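Local atomic coordinates of alpha-fucosidase GH29 (Fusarium graminearum, PDB entry 4PSR), a protein that hydrolyses alpha-linked L-fucose as a retaining-family GH29 glycosidase, probably releasing the fucose joined alpha-1,6 to the reducing-end N-acetylglucosamine of glycoprotein glycans. Residues A[5-8]-A[12-15]; A[251-256]-A[276-281]. All coordinates share one frame; numbering follows the deposited sequence.

Contact 1 of 2, residues A[5-8]-A[12-15]; sequences GPYE and ESTD. With NA (sodium ion), chain J.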
loop_
_atom_site.group_PDB
_atom_site.type_symbol
_atom_site.label_atom_id
_atom_site.label_comp_id
_atom_site.label_asym_id
_atom_site.label_seq_id
_atom_site.Cartn_x
_atom_site.Cartn_y
_atom_site.Cartn_z
ATOM N N GLY A 5 -0.026 12.906 26.768
ATOM C CA GLY A 5 -1.078 12.881 25.770
ATOM C C GLY A 5 -2.224 11.982 26.191
ATOM O O GLY A 5 -2.116 11.247 27.174
ATOM N N PRO A 6 -3.330 12.006 25.441
ATOM C CA PRO A 6 -4.479 11.248 25.940
ATOM C C PRO A 6 -4.379 9.735 25.771
ATOM O O PRO A 6 -5.215 9.044 26.338
ATOM C CB PRO A 6 -5.640 11.791 25.107
ATOM C CG PRO A 6 -5.008 12.206 23.819
ATOM C CD PRO A 6 -3.632 12.715 24.187
ATOM N N TYR A 7 -3.413 9.224 25.007
ATOM C CA TYR A 7 -3.324 7.790 24.776
ATOM C C TYR A 7 -2.536 7.088 25.847
ATOM O O TYR A 7 -1.505 7.576 26.288
ATOM C CB TYR A 7 -2.707 7.484 23.401
ATOM C CG TYR A 7 -3.627 7.869 22.279
ATOM C CD1 TYR A 7 -4.696 7.048 21.908
ATOM C CD2 TYR A 7 -3.472 9.078 21.620
ATOM C CE1 TYR A 7 -5.567 7.420 20.889
ATOM C CE2 TYR A 7 -4.327 9.457 20.605
ATOM C CZ TYR A 7 -5.372 8.620 20.239
ATOM O OH TYR A 7 -6.258 8.994 19.239
ATOM N N GLU A 8 -3.038 5.929 26.252
ATOM C CA GLU A 8 -2.327 5.044 27.155
ATOM C C GLU A 8 -1.907 3.814 26.390
ATOM O O GLU A 8 -2.473 3.517 25.334
ATOM C CB GLU A 8 -3.235 4.621 28.321
ATOM C CG GLU A 8 -3.779 5.779 29.111
ATOM C CD GLU A 8 -4.904 5.359 30.039
ATOM O OE1 GLU A 8 -5.062 4.140 30.248
ATOM O OE2 GLU A 8 -5.636 6.238 30.540
ATOM N N GLU A 12 -7.462 -0.768 24.181
ATOM C CA GLU A 12 -8.702 -0.049 24.201
ATOM C C GLU A 12 -8.480 1.466 24.028
ATOM O O GLU A 12 -9.251 2.139 23.347
ATOM C CB GLU A 12 -9.466 -0.430 25.481
ATOM C CG GLU A 12 -8.641 -0.302 26.800
ATOM C CD GLU A 12 -7.815 -1.553 27.243
ATOM O OE1 GLU A 12 -7.485 -2.494 26.447
ATOM O OE2 GLU A 12 -7.467 -1.571 28.450
ATOM N N SER A 13 -7.395 1.992 24.591
ATOM C CA SER A 13 -7.067 3.413 24.438
ATOM C C SER A 13 -6.609 3.742 22.997
ATOM O O SER A 13 -7.111 4.673 22.374
ATOM C CB SER A 13 -5.945 3.801 25.404
ATOM O OG SER A 13 -5.621 5.177 25.271
ATOM N N THR A 14 -5.674 2.937 22.498
ATOM C CA THR A 14 -5.104 3.184 21.170
ATOM C C THR A 14 -6.117 2.911 20.054
ATOM O O THR A 14 -5.999 3.502 18.987
ATOM C CB THR A 14 -3.794 2.415 20.951
ATOM O OG1 THR A 14 -3.991 1.014 21.120
ATOM C CG2 THR A 14 -2.685 2.884 21.909
ATOM N N ASP A 15 -7.135 2.076 20.304
ATOM C CA ASP A 15 -8.185 1.794 19.318
ATOM C C ASP A 15 -8.865 3.084 18.882
ATOM O O ASP A 15 -9.384 3.185 17.754
ATOM C CB ASP A 15 -9.290 0.873 19.893
ATOM C CG ASP A 15 -8.916 -0.614 19.925
ATOM O OD1 ASP A 15 -7.944 -1.086 19.286
ATOM O OD2 ASP A 15 -9.644 -1.364 20.619
HETATM NA NA NA J . -9.884 3.795 15.466
HETATM O O HOH W 1 -6.983 6.889 26.413
HETATM O O HOH W 2 -10.181 4.090 13.011
HETATM O O HOH W 3 -11.186 5.742 15.936
HETATM O O HOH W 4 -11.865 2.378 15.728
#
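Ser13 meets the backbone of Glu8 through its hydroxyl, which takes the one direct hydrogen bond between residues 5-8 and 12-15. The chain turns here, with the short helix 11-14 following irregular N-terminal residues. Glu8 N gives its hydrogen to Ser13 OG over 2.9 Å, and at 178° the bond is practically straight. The serine oxygen lies opposite its own backbone N about the CA–CB bond (chi1 180°), which swings it out from the helix to the incoming amide. A small hydroxyl suits this place because it can accept from the chain without crowding it. A water that donates to Pro6 O also lies close to Ser13 OG, though a bridge through it is doubtful. The carbonyl oxygen of Ser13 comes to the edge of the Tyr7 ring, near its plane, 3.4 Å from Tyr7 CD1, where the positive rim of an aromatic ring suits a carbonyl.

Thr14 is split between two tasks. Its methyl CG2 rests 3.5 Å from Glu8 O, while OG1 turns back to the carbonyl of Thr10 within the same turn. Asp15 follows, and its carbonyl oxygen binds the sodium ion at 2.4 Å, beside three waters and the carbonyl oxygens of His17 and Thr281.

The corner sits near the surface, against helix 246-263: Pro6 touches Asn258 and Glu261, Tyr7 N bonds to the Asn258 side chain, and Thr14 is turned inward onto Leu253.

Contact 2 of 2, residues A[251-256]-A[276-281]; sequences EFLAYY and HGFRNT. With NA (sodium ion), chain J; NAG (2-acetamido-2-deoxy-beta-D-glucopyranose), chain C.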
loop_
_atom_site.group_PDB
_atom_site.type_symbol
_atom_site.label_atom_id
_atom_site.label_comp_id
_atom_site.label_asym_id
_atom_site.label_seq_id
_atom_site.Cartn_x
_atom_site.Cartn_y
_atom_site.Cartn_z
ATOM N N GLU A 251 3.346 0.578 23.780
ATOM C CA GLU A 251 4.035 1.813 24.145
ATOM C C GLU A 251 4.382 2.631 22.877
ATOM O O GLU A 251 4.287 3.851 22.881
ATOM C CB GLU A 251 5.283 1.481 24.970
ATOM C CG GLU A 251 4.924 1.081 26.414
ATOM C CD GLU A 251 6.053 0.446 27.192
ATOM O OE1 GLU A 251 7.154 0.274 26.655
ATOM O OE2 GLU A 251 5.819 0.104 28.375
ATOM N N PHE A 252 4.786 1.933 21.810
ATOM C CA PHE A 252 4.986 2.600 20.516
ATOM C C PHE A 252 3.714 3.294 20.018
ATOM O O PHE A 252 3.748 4.492 19.652
ATOM C CB PHE A 252 5.467 1.626 19.436
ATOM C CG PHE A 252 5.324 2.201 18.055
ATOM C CD1 PHE A 252 6.134 3.251 17.619
ATOM C CD2 PHE A 252 4.321 1.742 17.209
ATOM C CE1 PHE A 252 5.958 3.813 16.351
ATOM C CE2 PHE A 252 4.138 2.288 15.940
ATOM C CZ PHE A 252 4.952 3.326 15.514
ATOM N N LEU A 253 2.588 2.570 19.984
ATOM C CA LEU A 253 1.344 3.130 19.482
ATOM C C LEU A 253 0.949 4.367 20.290
ATOM O O LEU A 253 0.620 5.421 19.731
ATOM C CB LEU A 253 0.234 2.051 19.497
ATOM C CG LEU A 253 0.447 0.879 18.544
ATOM C CD1 LEU A 253 -0.568 -0.234 18.805
ATOM C CD2 LEU A 253 0.344 1.360 17.075
ATOM N N ALA A 254 0.949 4.237 21.618
ATOM C CA ALA A 254 0.592 5.390 22.445
ATOM C C ALA A 254 1.549 6.575 22.252
ATOM O O ALA A 254 1.109 7.717 22.137
ATOM C CB ALA A 254 0.503 5.001 23.937
ATOM N N TYR A 255 2.856 6.290 22.183
ATOM C CA TYR A 255 3.836 7.361 22.012
ATOM C C TYR A 255 3.647 8.118 20.702
ATOM O O TYR A 255 3.565 9.342 20.681
ATOM C CB TYR A 255 5.252 6.826 22.135
ATOM C CG TYR A 255 6.315 7.885 22.272
ATOM C CD1 TYR A 255 6.777 8.267 23.521
ATOM C CD2 TYR A 255 6.873 8.502 21.162
ATOM C CE1 TYR A 255 7.754 9.223 23.669
ATOM C CE2 TYR A 255 7.869 9.452 21.299
ATOM C CZ TYR A 255 8.295 9.808 22.573
ATOM O OH TYR A 255 9.286 10.755 22.748
ATOM N N TYR A 256 3.515 7.370 19.614
ATOM C CA TYR A 256 3.344 7.981 18.310
ATOM C C TYR A 256 2.011 8.725 18.215
ATOM O O TYR A 256 1.977 9.864 17.725
ATOM C CB TYR A 256 3.445 6.905 17.239
ATOM C CG TYR A 256 3.423 7.430 15.803
ATOM C CD1 TYR A 256 4.042 8.632 15.451
ATOM C CD2 TYR A 256 2.808 6.702 14.784
ATOM C CE1 TYR A 256 4.071 9.074 14.123
ATOM C CE2 TYR A 256 2.823 7.144 13.462
ATOM C CZ TYR A 256 3.454 8.325 13.145
ATOM O OH TYR A 256 3.455 8.729 11.817
ATOM N N HIS A 276 -0.446 -10.040 13.367
ATOM C CA HIS A 276 -1.423 -9.781 14.412
ATOM C C HIS A 276 -0.923 -8.722 15.398
ATOM O O HIS A 276 -1.549 -8.453 16.414
ATOM C CB HIS A 276 -1.743 -11.090 15.159
ATOM C CG HIS A 276 -2.320 -12.154 14.280
ATOM N ND1 HIS A 276 -3.604 -12.094 13.788
ATOM C CD2 HIS A 276 -1.780 -13.292 13.792
ATOM C CE1 HIS A 276 -3.837 -13.160 13.041
ATOM N NE2 HIS A 276 -2.743 -13.899 13.020
ATOM N N GLY A 277 0.222 -8.124 15.108
ATOM C CA GLY A 277 0.870 -7.278 16.091
ATOM C C GLY A 277 0.187 -5.976 16.439
ATOM O O GLY A 277 0.340 -5.472 17.553
ATOM N N PHE A 278 -0.520 -5.385 15.468
ATOM C CA PHE A 278 -1.350 -4.220 15.712
ATOM C C PHE A 278 -2.807 -4.598 15.387
ATOM O O PHE A 278 -3.062 -5.711 14.886
ATOM C CB PHE A 278 -0.948 -3.012 14.816
ATOM C CG PHE A 278 0.428 -2.411 15.081
ATOM C CD1 PHE A 278 1.144 -2.655 16.242
ATOM C CD2 PHE A 278 0.985 -1.557 14.126
ATOM C CE1 PHE A 278 2.388 -2.059 16.442
ATOM C CE2 PHE A 278 2.205 -0.957 14.316
ATOM C CZ PHE A 278 2.919 -1.209 15.482
ATOM N N ARG A 279 -3.720 -3.667 15.629
ATOM C CA ARG A 279 -5.145 -3.859 15.356
ATOM C C ARG A 279 -5.569 -2.952 14.190
ATOM O O ARG A 279 -4.994 -1.879 13.974
ATOM C CB ARG A 279 -5.978 -3.541 16.612
ATOM C CG ARG A 279 -5.552 -4.289 17.884
ATOM C CD ARG A 279 -6.140 -5.683 17.953
ATOM N NE ARG A 279 -5.676 -6.435 19.121
ATOM C CZ ARG A 279 -6.293 -6.474 20.300
ATOM N NH1 ARG A 279 -5.786 -7.205 21.278
ATOM N NH2 ARG A 279 -7.407 -5.790 20.515
ATOM N N ASN A 280 -6.586 -3.377 13.445
ATOM C CA ASN A 280 -7.112 -2.615 12.318
ATOM C C ASN A 280 -8.094 -1.547 12.773
ATOM O O ASN A 280 -8.645 -0.826 11.934
ATOM C CB ASN A 280 -7.711 -3.573 11.285
ATOM C CG ASN A 280 -8.839 -4.400 11.831
ATOM O OD1 ASN A 280 -9.628 -3.940 12.611
ATOM N ND2 ASN A 280 -8.911 -5.641 11.393
ATOM N N THR A 281 -8.293 -1.404 14.086
ATOM C CA THR A 281 -8.980 -0.251 14.649
ATOM C C THR A 281 -8.160 1.039 14.569
ATOM O O THR A 281 -8.729 2.124 14.402
ATOM C CB THR A 281 -9.248 -0.508 16.123
ATOM O OG1 THR A 281 -8.022 -0.942 16.691
ATOM C CG2 THR A 281 -10.286 -1.590 16.288
HETATM NA NA NA J . -9.884 3.795 15.466
HETATM C C1 NAG C . -9.967 -6.605 11.815
HETATM C C2 NAG C . -10.411 -7.550 10.729
HETATM C C3 NAG C . -11.511 -8.456 11.273
HETATM C C4 NAG C . -11.050 -9.148 12.554
HETATM C C5 NAG C . -10.491 -8.125 13.541
HETATM C C6 NAG C . -9.885 -8.749 14.778
HETATM C C7 NAG C . -10.383 -7.080 8.321
HETATM C C8 NAG C . -10.926 -6.226 7.225
HETATM N N2 NAG C . -10.856 -6.828 9.545
HETATM O O3 NAG C . -11.835 -9.419 10.280
HETATM O O4 NAG C . -12.148 -9.781 13.211
HETATM O O5 NAG C . -9.458 -7.352 12.911
HETATM O O6 NAG C . -8.733 -9.507 14.445
HETATM O O7 NAG C . -9.547 -7.951 8.107
HETATM O O HOH W 2 -10.181 4.090 13.011
HETATM O O HOH W 3 -11.186 5.742 15.936
HETATM O O HOH W 4 -11.865 2.378 15.728
#
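Phe252 and Leu253, neighbours on helix 246-263, close on the ring of Phe278 in the outer layer of the (beta/alpha)8, or TIM, barrel. The helix lies outside the barrel and leads into strand 268-272; residues 276-281 lie in the loop between that strand and the next, 284-287.

All direct contact between the segments is apolar. Leu253 makes a CH-pi contact, its methyl CD2 standing over one face of the Phe278 ring, 3.9 Å from the centroid and only 6° off the ring normal. Its other methyl, CD1, lies on the same side of the ring, above its margin near Phe278 CD1, so the branched leucine tip spans both the middle and the margin of a flat partner. The two phenylalanines meet otherwise. Their planes are nearly parallel, at 13°, but the rings are displaced, with centroids 5.9 Å apart, and they touch rim to rim without either lying over the other. Phe252 CD2 and Phe278 CZ approach to 3.7 Å. With CG opposite the backbone N (chi1 165°), Phe252 carries its ring along the barrel side of the helix, where it also stacks with His211. All three side chains are buried between helix and strands, where leucine and phenylalanine fill space without needing polar partners. Thr269 of strand 268-272 touches each of them.

Polar and covalent roles fall to the rest of the loop. Gly277 O accepts a hydrogen bond from Arg249. Thr281 gives its carbonyl oxygen to the sodium ion at 2.3 Å. Asn280 carries an N-linked glycan, asparagine being the residue type that this modification uses: its ND2 is joined to C1 of N-acetylglucosamine by a covalent bond of 1.5 Å.

Contact 1 comes first along the chain and is complete before contact 2 begins, yet their centres lie only 10 Å apart on the same side of the chain's centre. Helix 246-263 joins them: it supplies residues 251-256 to contact 2 and receives the N-terminal corner, with Glu8 O 3.6 Å from Ala254 CB. The sodium ion and its three waters are shared as well, and Asp15 OD1 lies 2.6 Å from Thr281 OG1, a probable hydrogen bond. The N-terminal residues are thus held to a helix and a loop of the barrel by packing, a polar pair and a metal.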